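Local coordinates for protein GCN5 like acetylase + bromodomain (Cryptosporidium parvum, PDB 4LDF) that probably acetylates histone H3 as a GCN5-type acetyltransferase and, through the bromodomain that makes up this chain, probably recognises acetyl-lysine, at residues L22-R27 and A104-M109; N30-R35 and T93-Y98; Q57-K62 and S75-R80. All coordinates share one frame; numbering follows the deposited sequence.

Contact 1 of 3, residues L22-R27 and A104-M109; sequences LDTLSR and AFIWPM
Leu-25 and Ile-106 make the buried part of this contact: CD1 of Leu-25 lies 3.9 Å from CB of Ile-106, and the two side chains lie roughly perpendicular. Ile-106 also reaches past Leu-25 to the neighbouring Thr-24, with its CD1 3.9 Å from CG2 of Thr-24. Thr-24 is touched by three residues, Ile-106, Phe-105 and Met-109. Its methyl CG2, which a chi1 of -71° sets anti to the backbone N, also meets CZ of Phe-105 at 3.9 Å, while Met-109, extended along its whole length, brings SD to 3.9 Å from the Thr-24 OG1. That hydroxyl is nevertheless engaged within its own helix, by a hydrogen bond with the carbonyl of Gln-20. The Phe-105 ring offers its edge to the backbone, with CE2 4.3 Å from CA of Leu-25, and it also packs edge-to-face with His-28.

The backbones that carry these groups are nearly antiparallel: the local helix axes approach to 10.3 Å with an angle of 161° between their directions. Residues 104-109 contain a kink at Pro-108, where the N atoms of residues 108 and 109 lack a bond to the preceding turn. Farther out, Leu-25 also touches Ile-56, Leu-78 and Met-81, so the first and last long helices of the bromodomain bundle join the same core as the two between them. No hydrogen bond or salt bridge crosses between 22-27 and 104-109. The chemistry thus implies an interface held by shape and apolar contact, buried at Leu-25 and Ile-106 and more open to solvent towards Phe-105.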
loop_
_atom_site.group_PDB
_atom_site.type_symbol
_atom_site.label_atom_id
_atom_site.label_comp_id
_atom_site.label_asym_id
_atom_site.label_seq_id
_atom_site.Cartn_x
_atom_site.Cartn_y
_atom_site.Cartn_z
ATOM N N LEU A 22 -7.098 0.281 -3.341
ATOM C CA LEU A 22 -5.725 0.314 -3.829
ATOM C C LEU A 22 -5.637 1.123 -5.111
ATOM O O LEU A 22 -4.705 1.904 -5.259
ATOM C CB LEU A 22 -5.184 -1.094 -4.018
ATOM C CG LEU A 22 -4.888 -1.891 -2.737
ATOM C CD1 LEU A 22 -4.776 -3.368 -3.071
ATOM C CD2 LEU A 22 -3.599 -1.404 -2.047
ATOM N N ASP A 23 -6.649 0.990 -5.992
ATOM C CA ASP A 23 -6.758 1.779 -7.218
ATOM C C ASP A 23 -6.949 3.256 -6.866
ATOM O O ASP A 23 -6.221 4.075 -7.393
ATOM C CB ASP A 23 -7.855 1.257 -8.173
ATOM C CG ASP A 23 -7.693 1.766 -9.603
ATOM O OD1 ASP A 23 -8.689 2.236 -10.180
ATOM O OD2 ASP A 23 -6.550 1.733 -10.126
ATOM N N THR A 24 -7.847 3.582 -5.913
ATOM C CA THR A 24 -8.025 4.968 -5.457
ATOM C C THR A 24 -6.691 5.520 -4.944
ATOM O O THR A 24 -6.291 6.627 -5.332
ATOM C CB THR A 24 -9.118 5.066 -4.363
ATOM O OG1 THR A 24 -10.371 4.831 -4.979
ATOM C CG2 THR A 24 -9.162 6.458 -3.686
ATOM N N LEU A 25 -6.022 4.742 -4.058
ATOM C CA LEU A 25 -4.730 5.104 -3.489
ATOM C C LEU A 25 -3.699 5.372 -4.568
ATOM O O LEU A 25 -3.083 6.434 -4.543
ATOM C CB LEU A 25 -4.226 4.060 -2.473
ATOM C CG LEU A 25 -2.856 4.329 -1.845
ATOM C CD1 LEU A 25 -2.897 5.505 -0.831
ATOM C CD2 LEU A 25 -2.305 3.074 -1.181
ATOM N N SER A 26 -3.513 4.432 -5.509
ATOM C CA SER A 26 -2.532 4.549 -6.603
ATOM C C SER A 26 -2.742 5.750 -7.518
ATOM O O SER A 26 -1.758 6.299 -8.009
ATOM C CB SER A 26 -2.471 3.267 -7.428
ATOM O OG SER A 26 -3.739 2.970 -7.987
ATOM N N ARG A 27 -4.009 6.160 -7.743
ATOM C CA ARG A 27 -4.357 7.301 -8.607
ATOM C C ARG A 27 -3.985 8.651 -7.999
ATOM O O ARG A 27 -3.888 9.638 -8.736
ATOM C CB ARG A 27 -5.825 7.255 -9.056
ATOM C CG ARG A 27 -6.132 6.017 -9.904
ATOM C CD ARG A 27 -7.599 5.908 -10.220
ATOM N NE ARG A 27 -7.813 5.308 -11.534
ATOM C CZ ARG A 27 -7.664 5.954 -12.687
ATOM N NH1 ARG A 27 -7.881 5.332 -13.832
ATOM N NH2 ARG A 27 -7.298 7.230 -12.699
ATOM N N ALA A 104 -3.307 9.037 5.663
ATOM C CA ALA A 104 -4.418 9.850 6.154
ATOM C C ALA A 104 -5.509 9.939 5.092
ATOM O O ALA A 104 -6.687 9.882 5.431
ATOM C CB ALA A 104 -3.928 11.249 6.513
ATOM N N PHE A 105 -5.120 10.050 3.806
ATOM C CA PHE A 105 -6.061 10.135 2.680
ATOM C C PHE A 105 -6.880 8.837 2.513
ATOM O O PHE A 105 -8.092 8.919 2.312
ATOM C CB PHE A 105 -5.300 10.480 1.374
ATOM C CG PHE A 105 -6.011 10.171 0.076
ATOM C CD1 PHE A 105 -6.940 11.059 -0.457
ATOM C CD2 PHE A 105 -5.724 9.005 -0.638
ATOM C CE1 PHE A 105 -7.601 10.770 -1.658
ATOM C CE2 PHE A 105 -6.361 8.733 -1.852
ATOM C CZ PHE A 105 -7.311 9.604 -2.345
ATOM N N ILE A 106 -6.217 7.660 2.594
ATOM C CA ILE A 106 -6.845 6.341 2.371
ATOM C C ILE A 106 -7.524 5.660 3.574
ATOM O O ILE A 106 -8.393 4.800 3.365
ATOM C CB ILE A 106 -5.907 5.374 1.583
ATOM C CG1 ILE A 106 -6.693 4.360 0.701
ATOM C CG2 ILE A 106 -4.917 4.665 2.511
ATOM C CD1 ILE A 106 -7.540 4.968 -0.466
ATOM N N TRP A 107 -7.130 6.025 4.811
ATOM C CA TRP A 107 -7.697 5.453 6.048
ATOM C C TRP A 107 -9.234 5.550 6.125
ATOM O O TRP A 107 -9.837 4.536 6.484
ATOM C CB TRP A 107 -6.975 5.927 7.325
ATOM C CG TRP A 107 -6.369 4.798 8.121
ATOM C CD1 TRP A 107 -6.666 4.447 9.409
ATOM C CD2 TRP A 107 -5.347 3.882 7.682
ATOM N NE1 TRP A 107 -5.935 3.344 9.780
ATOM C CE2 TRP A 107 -5.102 2.988 8.748
ATOM C CE3 TRP A 107 -4.654 3.695 6.465
ATOM C CZ2 TRP A 107 -4.191 1.920 8.637
ATOM C CZ3 TRP A 107 -3.714 2.681 6.382
ATOM C CH2 TRP A 107 -3.493 1.804 7.457
ATOM N N PRO A 108 -9.899 6.680 5.742
ATOM C CA PRO A 108 -11.378 6.692 5.730
ATOM C C PRO A 108 -11.983 5.574 4.859
ATOM O O PRO A 108 -12.948 4.947 5.290
ATOM C CB PRO A 108 -11.718 8.063 5.131
ATOM C CG PRO A 108 -10.563 8.914 5.441
ATOM C CD PRO A 108 -9.369 8.000 5.332
ATOM N N MET A 109 -11.430 5.332 3.648
ATOM C CA MET A 109 -11.927 4.283 2.734
ATOM C C MET A 109 -11.709 2.889 3.335
ATOM O O MET A 109 -12.542 2.018 3.141
ATOM C CB MET A 109 -11.240 4.384 1.351
ATOM C CG MET A 109 -11.828 3.451 0.300
ATOM S SD MET A 109 -11.230 3.814 -1.359
ATOM C CE MET A 109 -12.440 2.926 -2.306
#

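Contact 2 of 3, residues N30-R35 and T93-Y98; sequences NAWPFR and TIYTKY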
loop_
_atom_site.group_PDB
_atom_site.type_symbol
_atom_site.label_atom_id
_atom_site.label_comp_id
_atom_site.label_asym_id
_atom_site.label_seq_id
_atom_site.Cartn_x
_atom_site.Cartn_y
_atom_site.Cartn_z
ATOM N N ASN A 30 0.814 11.612 -5.625
ATOM C CA ASN A 30 1.938 11.309 -4.719
ATOM C C ASN A 30 2.096 9.839 -4.339
ATOM O O ASN A 30 2.975 9.500 -3.543
ATOM C CB ASN A 30 1.907 12.216 -3.478
ATOM C CG ASN A 30 2.080 13.668 -3.837
ATOM O OD1 ASN A 30 2.667 14.015 -4.870
ATOM N ND2 ASN A 30 1.539 14.553 -3.029
ATOM N N ALA A 31 1.282 8.973 -4.938
ATOM C CA ALA A 31 1.331 7.527 -4.731
ATOM C C ALA A 31 2.381 6.864 -5.609
ATOM O O ALA A 31 2.688 5.679 -5.416
ATOM C CB ALA A 31 -0.031 6.924 -5.006
ATOM N N TRP A 32 2.936 7.618 -6.571
ATOM C CA TRP A 32 3.938 7.109 -7.498
ATOM C C TRP A 32 5.107 6.290 -6.868
ATOM O O TRP A 32 5.407 5.242 -7.440
ATOM C CB TRP A 32 4.387 8.165 -8.515
ATOM C CG TRP A 32 5.291 9.224 -7.963
ATOM C CD1 TRP A 32 4.933 10.465 -7.516
ATOM C CD2 TRP A 32 6.710 9.114 -7.761
ATOM N NE1 TRP A 32 6.046 11.141 -7.063
ATOM C CE2 TRP A 32 7.142 10.316 -7.160
ATOM C CE3 TRP A 32 7.669 8.128 -8.074
ATOM C CZ2 TRP A 32 8.487 10.547 -6.831
ATOM C CZ3 TRP A 32 8.989 8.340 -7.711
ATOM C CH2 TRP A 32 9.391 9.544 -7.110
ATOM N N PRO A 33 5.727 6.648 -5.699
ATOM C CA PRO A 33 6.818 5.805 -5.164
ATOM C C PRO A 33 6.355 4.471 -4.582
ATOM O O PRO A 33 7.198 3.673 -4.150
ATOM C CB PRO A 33 7.413 6.666 -4.030
ATOM C CG PRO A 33 6.850 7.994 -4.173
ATOM C CD PRO A 33 5.537 7.835 -4.836
ATOM N N PHE A 34 5.023 4.237 -4.532
ATOM C CA PHE A 34 4.447 3.032 -3.929
ATOM C C PHE A 34 3.761 2.116 -4.953
ATOM O O PHE A 34 3.313 1.037 -4.576
ATOM C CB PHE A 34 3.445 3.431 -2.815
ATOM C CG PHE A 34 3.951 4.454 -1.811
ATOM C CD1 PHE A 34 3.780 5.816 -2.031
ATOM C CD2 PHE A 34 4.575 4.049 -0.631
ATOM C CE1 PHE A 34 4.308 6.759 -1.142
ATOM C CE2 PHE A 34 5.038 4.991 0.296
ATOM C CZ PHE A 34 4.904 6.341 0.035
ATOM N N ARG A 35 3.643 2.546 -6.227
ATOM C CA ARG A 35 2.942 1.761 -7.248
ATOM C C ARG A 35 3.580 0.441 -7.582
ATOM O O ARG A 35 2.865 -0.516 -7.861
ATOM C CB ARG A 35 2.684 2.582 -8.532
ATOM C CG ARG A 35 1.663 3.676 -8.327
ATOM C CD ARG A 35 1.433 4.486 -9.570
ATOM N NE ARG A 35 0.681 5.689 -9.238
ATOM C CZ ARG A 35 0.891 6.881 -9.778
ATOM N NH1 ARG A 35 0.182 7.925 -9.382
ATOM N NH2 ARG A 35 1.825 7.041 -10.712
ATOM N N THR A 93 12.771 12.966 4.331
ATOM C CA THR A 93 12.631 13.040 2.869
ATOM C C THR A 93 11.185 13.335 2.443
ATOM O O THR A 93 10.278 13.369 3.279
ATOM C CB THR A 93 13.226 11.799 2.119
ATOM O OG1 THR A 93 12.274 10.723 2.120
ATOM C CG2 THR A 93 14.590 11.347 2.661
ATOM N N ILE A 94 10.972 13.513 1.128
ATOM C CA ILE A 94 9.658 13.727 0.522
ATOM C C ILE A 94 8.774 12.479 0.675
ATOM O O ILE A 94 7.562 12.607 0.752
ATOM C CB ILE A 94 9.782 14.144 -0.967
ATOM C CG1 ILE A 94 10.581 13.094 -1.792
ATOM C CG2 ILE A 94 10.372 15.547 -1.071
ATOM C CD1 ILE A 94 10.423 13.120 -3.274
ATOM N N TYR A 95 9.395 11.277 0.698
ATOM C CA TYR A 95 8.702 10.003 0.822
ATOM C C TYR A 95 7.987 9.826 2.153
ATOM O O TYR A 95 6.942 9.176 2.176
ATOM C CB TYR A 95 9.641 8.830 0.507
ATOM C CG TYR A 95 10.324 8.971 -0.834
ATOM C CD1 TYR A 95 11.697 9.181 -0.920
ATOM C CD2 TYR A 95 9.586 8.973 -2.022
ATOM C CE1 TYR A 95 12.326 9.370 -2.153
ATOM C CE2 TYR A 95 10.202 9.158 -3.258
ATOM C CZ TYR A 95 11.575 9.353 -3.319
ATOM O OH TYR A 95 12.194 9.501 -4.534
ATOM N N THR A 96 8.511 10.418 3.253
ATOM C CA THR A 96 7.832 10.332 4.554
ATOM C C THR A 96 6.601 11.237 4.498
ATOM O O THR A 96 5.555 10.882 5.045
ATOM C CB THR A 96 8.776 10.696 5.715
ATOM O OG1 THR A 96 9.754 9.663 5.839
ATOM C CG2 THR A 96 8.032 10.903 7.059
ATOM N N LYS A 97 6.743 12.400 3.846
ATOM C CA LYS A 97 5.667 13.373 3.680
ATOM C C LYS A 97 4.529 12.756 2.856
ATOM O O LYS A 97 3.361 12.907 3.223
ATOM C CB LYS A 97 6.215 14.652 3.007
ATOM C CG LYS A 97 5.398 15.900 3.308
ATOM N N TYR A 98 4.874 12.027 1.767
ATOM C CA TYR A 98 3.873 11.369 0.935
ATOM C C TYR A 98 3.200 10.255 1.745
ATOM O O TYR A 98 1.973 10.196 1.783
ATOM C CB TYR A 98 4.479 10.781 -0.351
ATOM C CG TYR A 98 5.131 11.743 -1.324
ATOM C CD1 TYR A 98 4.747 13.083 -1.379
ATOM C CD2 TYR A 98 6.074 11.298 -2.244
ATOM C CE1 TYR A 98 5.331 13.967 -2.290
ATOM C CE2 TYR A 98 6.649 12.166 -3.175
ATOM C CZ TYR A 98 6.265 13.499 -3.202
ATOM O OH TYR A 98 6.848 14.364 -4.097
#
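Tyr-98 and Asn-30 both turn CG away from their own carbonyl carbons (chi1 -62° and -63°), which lays the asparagine over one face of the phenol ring. Its CB makes a CH-pi contact 4.0 Å from the Tyr-98 ring centroid, and its amide stacks on the ring with the planes 15° apart. The opposite face receives the Ile-94 carbonyl oxygen, while Asn-30 ND2 bonds onward to OE1 of Gln-101.

Trp-32, Pro-33 and Phe-34 form the WPF shelf of the bromodomain, in the ZA loop that follows helix 14-27. Pro-33 CG packs at the edge of the Tyr-95 ring, 3.6 Å from CD2, and Trp-32 CH2 lies in the plane of that ring, 3.8 Å from OH. Phe-34, more deeply buried, has its ring edge near Tyr-98, with CE1 4.1 Å from CB.

Tyr-95 also touches Asn-89, probably the conserved acetyl-lysine-binding asparagine, and stands six residues on, at the gatekeeper position of relatives. A bound glycerol about 3 Å from its side chain is consistent with that pocket. With no hydrogen bond between the two segments, the chemistry implies that aromatic and aliphatic surfaces set the shelf against the tyrosines, probably shaping one pocket wall.

Contact 3 of 3, residues Q57-K62 and S75-R80; sequences QTMKRK and SSELKR
The Glu-77 carboxylate meets Met-59 on one face and Lys-62 at its oxygen edge. This pairing joins two neighbouring helices of the bromodomain's four-helix bundle, 56-64 and 71-88. CG of Met-59 stands almost directly over the carboxylate carbon, 3.7 Å from Glu-77 CD. Lys-62 NZ comes in on the syn side of OE1 at 2.9 Å, 24° out of the carboxylate plane and tilted away from the face that Met-59 occupies. A weak second bond runs from NZ to OE2, so the salt bridge is lopsided.

The local axes of the two helices run antiparallel at 168° and approach to 11.3 Å, a spacing wide enough for side chains, rather than backbones, to fill the interface. Both charged chains are extended beyond CG and reach out from facing helices, which lets their ends meet between them.

Glu-77 is buried, and its oxygens have further partners: OE1 bonds with Thr-54 OG1 and OE2 with Tyr-68 OH. Together with Lys-62 these fix the rotation of the carboxylate and would probably stabilise its negative charge inside the fold. Next to this polar cluster the contact becomes apolar. Met-59 runs alongside Glu-77 the other way, its SD 3.6 Å from CG of that residue, then bends at chi3 (-71°), which carries CE to 4.0 Å from Leu-78 CD1.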
loop_
_atom_site.group_PDB
_atom_site.type_symbol
_atom_site.label_atom_id
_atom_site.label_comp_id
_atom_site.label_asym_id
_atom_site.label_seq_id
_atom_site.Cartn_x
_atom_site.Cartn_y
_atom_site.Cartn_z
ATOM N N GLN A 57 1.131 -2.771 -6.500
ATOM C CA GLN A 57 1.008 -3.799 -7.532
ATOM C C GLN A 57 0.922 -5.186 -6.875
ATOM O O GLN A 57 0.090 -5.999 -7.287
ATOM C CB GLN A 57 2.192 -3.678 -8.525
ATOM C CG GLN A 57 2.227 -4.674 -9.674
ATOM C CD GLN A 57 3.537 -4.554 -10.431
ATOM O OE1 GLN A 57 4.517 -5.261 -10.156
ATOM N NE2 GLN A 57 3.605 -3.608 -11.357
ATOM N N THR A 58 1.740 -5.427 -5.822
ATOM C CA THR A 58 1.759 -6.674 -5.053
ATOM C C THR A 58 0.386 -6.869 -4.375
ATOM O O THR A 58 -0.202 -7.937 -4.515
ATOM C CB THR A 58 2.940 -6.677 -4.052
ATOM O OG1 THR A 58 4.168 -6.658 -4.781
ATOM C CG2 THR A 58 2.921 -7.875 -3.095
ATOM N N MET A 59 -0.119 -5.844 -3.666
ATOM C CA MET A 59 -1.418 -5.903 -2.984
ATOM C C MET A 59 -2.594 -6.038 -3.962
ATOM O O MET A 59 -3.523 -6.791 -3.675
ATOM C CB MET A 59 -1.588 -4.738 -2.002
ATOM C CG MET A 59 -0.638 -4.830 -0.814
ATOM S SD MET A 59 -0.797 -3.544 0.437
ATOM C CE MET A 59 -0.160 -2.129 -0.421
ATOM N N LYS A 60 -2.533 -5.343 -5.129
ATOM C CA LYS A 60 -3.550 -5.422 -6.196
ATOM C C LYS A 60 -3.583 -6.838 -6.759
ATOM O O LYS A 60 -4.673 -7.339 -7.032
ATOM C CB LYS A 60 -3.280 -4.420 -7.319
ATOM C CG LYS A 60 -4.017 -3.100 -7.147
ATOM C CD LYS A 60 -3.763 -2.189 -8.341
ATOM C CE LYS A 60 -4.668 -0.992 -8.317
ATOM N NZ LYS A 60 -4.542 -0.154 -9.535
ATOM N N ARG A 61 -2.398 -7.490 -6.912
ATOM C CA ARG A 61 -2.264 -8.870 -7.410
ATOM C C ARG A 61 -2.915 -9.829 -6.427
ATOM O O ARG A 61 -3.651 -10.727 -6.836
ATOM C CB ARG A 61 -0.787 -9.270 -7.550
ATOM C CG ARG A 61 -0.289 -9.421 -8.975
ATOM C CD ARG A 61 0.960 -10.303 -9.104
ATOM N NE ARG A 61 1.872 -10.278 -7.948
ATOM C CZ ARG A 61 2.728 -9.298 -7.667
ATOM N NH1 ARG A 61 3.530 -9.393 -6.615
ATOM N NH2 ARG A 61 2.788 -8.219 -8.434
ATOM N N LYS A 62 -2.601 -9.666 -5.132
ATOM C CA LYS A 62 -3.162 -10.461 -4.036
ATOM C C LYS A 62 -4.702 -10.324 -4.016
ATOM O O LYS A 62 -5.402 -11.325 -3.892
ATOM C CB LYS A 62 -2.548 -10.043 -2.690
ATOM C CG LYS A 62 -1.056 -10.390 -2.574
ATOM C CD LYS A 62 -0.525 -10.228 -1.148
ATOM C CE LYS A 62 0.958 -10.469 -1.093
ATOM N NZ LYS A 62 1.511 -10.254 0.271
ATOM N N SER A 75 -5.082 -4.695 5.924
ATOM C CA SER A 75 -4.780 -3.465 6.676
ATOM C C SER A 75 -3.386 -3.482 7.316
ATOM O O SER A 75 -2.734 -2.438 7.340
ATOM C CB SER A 75 -5.882 -3.124 7.677
ATOM O OG SER A 75 -6.154 -4.193 8.564
ATOM N N SER A 76 -2.891 -4.676 7.745
ATOM C CA SER A 76 -1.541 -4.832 8.307
ATOM C C SER A 76 -0.499 -4.578 7.222
ATOM O O SER A 76 0.486 -3.887 7.474
ATOM C CB SER A 76 -1.338 -6.228 8.883
ATOM O OG SER A 76 -2.380 -6.558 9.781
ATOM N N GLU A 77 -0.723 -5.148 6.025
ATOM C CA GLU A 77 0.142 -5.020 4.864
ATOM C C GLU A 77 0.161 -3.578 4.354
ATOM O O GLU A 77 1.228 -3.061 4.050
ATOM C CB GLU A 77 -0.321 -5.953 3.732
ATOM C CG GLU A 77 0.722 -6.032 2.626
ATOM C CD GLU A 77 0.622 -7.208 1.680
ATOM O OE1 GLU A 77 1.557 -7.389 0.863
ATOM O OE2 GLU A 77 -0.376 -7.958 1.767
ATOM N N LEU A 78 -1.026 -2.948 4.226
ATOM C CA LEU A 78 -1.111 -1.562 3.777
ATOM C C LEU A 78 -0.400 -0.647 4.771
ATOM O O LEU A 78 0.321 0.253 4.334
ATOM C CB LEU A 78 -2.571 -1.108 3.541
ATOM C CG LEU A 78 -2.762 0.358 3.099
ATOM C CD1 LEU A 78 -2.122 0.623 1.729
ATOM C CD2 LEU A 78 -4.230 0.740 3.108
ATOM N N LYS A 79 -0.579 -0.875 6.096
ATOM C CA LYS A 79 0.116 -0.070 7.115
ATOM C C LYS A 79 1.626 -0.263 6.987
ATOM O O LYS A 79 2.365 0.721 7.029
ATOM C CB LYS A 79 -0.335 -0.400 8.550
ATOM C CG LYS A 79 0.132 0.668 9.529
ATOM C CD LYS A 79 0.066 0.231 10.962
ATOM C CE LYS A 79 0.395 1.386 11.882
ATOM N NZ LYS A 79 1.867 1.609 12.013
ATOM N N ARG A 80 2.070 -1.535 6.830
ATOM C CA ARG A 80 3.461 -1.940 6.623
ATOM C C ARG A 80 4.051 -1.217 5.397
ATOM O O ARG A 80 5.195 -0.777 5.460
ATOM C CB ARG A 80 3.564 -3.480 6.475
ATOM C CG ARG A 80 4.975 -3.984 6.061
ATOM C CD ARG A 80 5.313 -5.412 6.488
ATOM N NE ARG A 80 4.211 -6.361 6.300
ATOM C CZ ARG A 80 3.923 -6.982 5.160
ATOM N NH1 ARG A 80 2.913 -7.838 5.102
ATOM N NH2 ARG A 80 4.644 -6.752 4.067
#

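Overall arrangement
The three contacts are nested along the chain: 57-62 with 75-80 lies inside the loop closed by 30-35 with 93-98, which lies inside that closed by 22-27 with 104-109. Their centres lie about 13 Å (1 and 2), 12 Å (1 and 3) and 16 Å (2 and 3) apart. Contacts 1 and 2 share helix 93-110, and a probable hydrogen bond from Arg-35 NE to Ser-26 O links their other segments. The Asp-23 to Lys-60 salt bridge ties contact 1 to contact 3, and a probable Gln-57 N to Arg-35 O hydrogen bond ties contact 2 to it. Contacts 1 and 3 join helices within the bromodomain bundle, whereas contact 2 anchors a loop where acetyl-lysine probably binds.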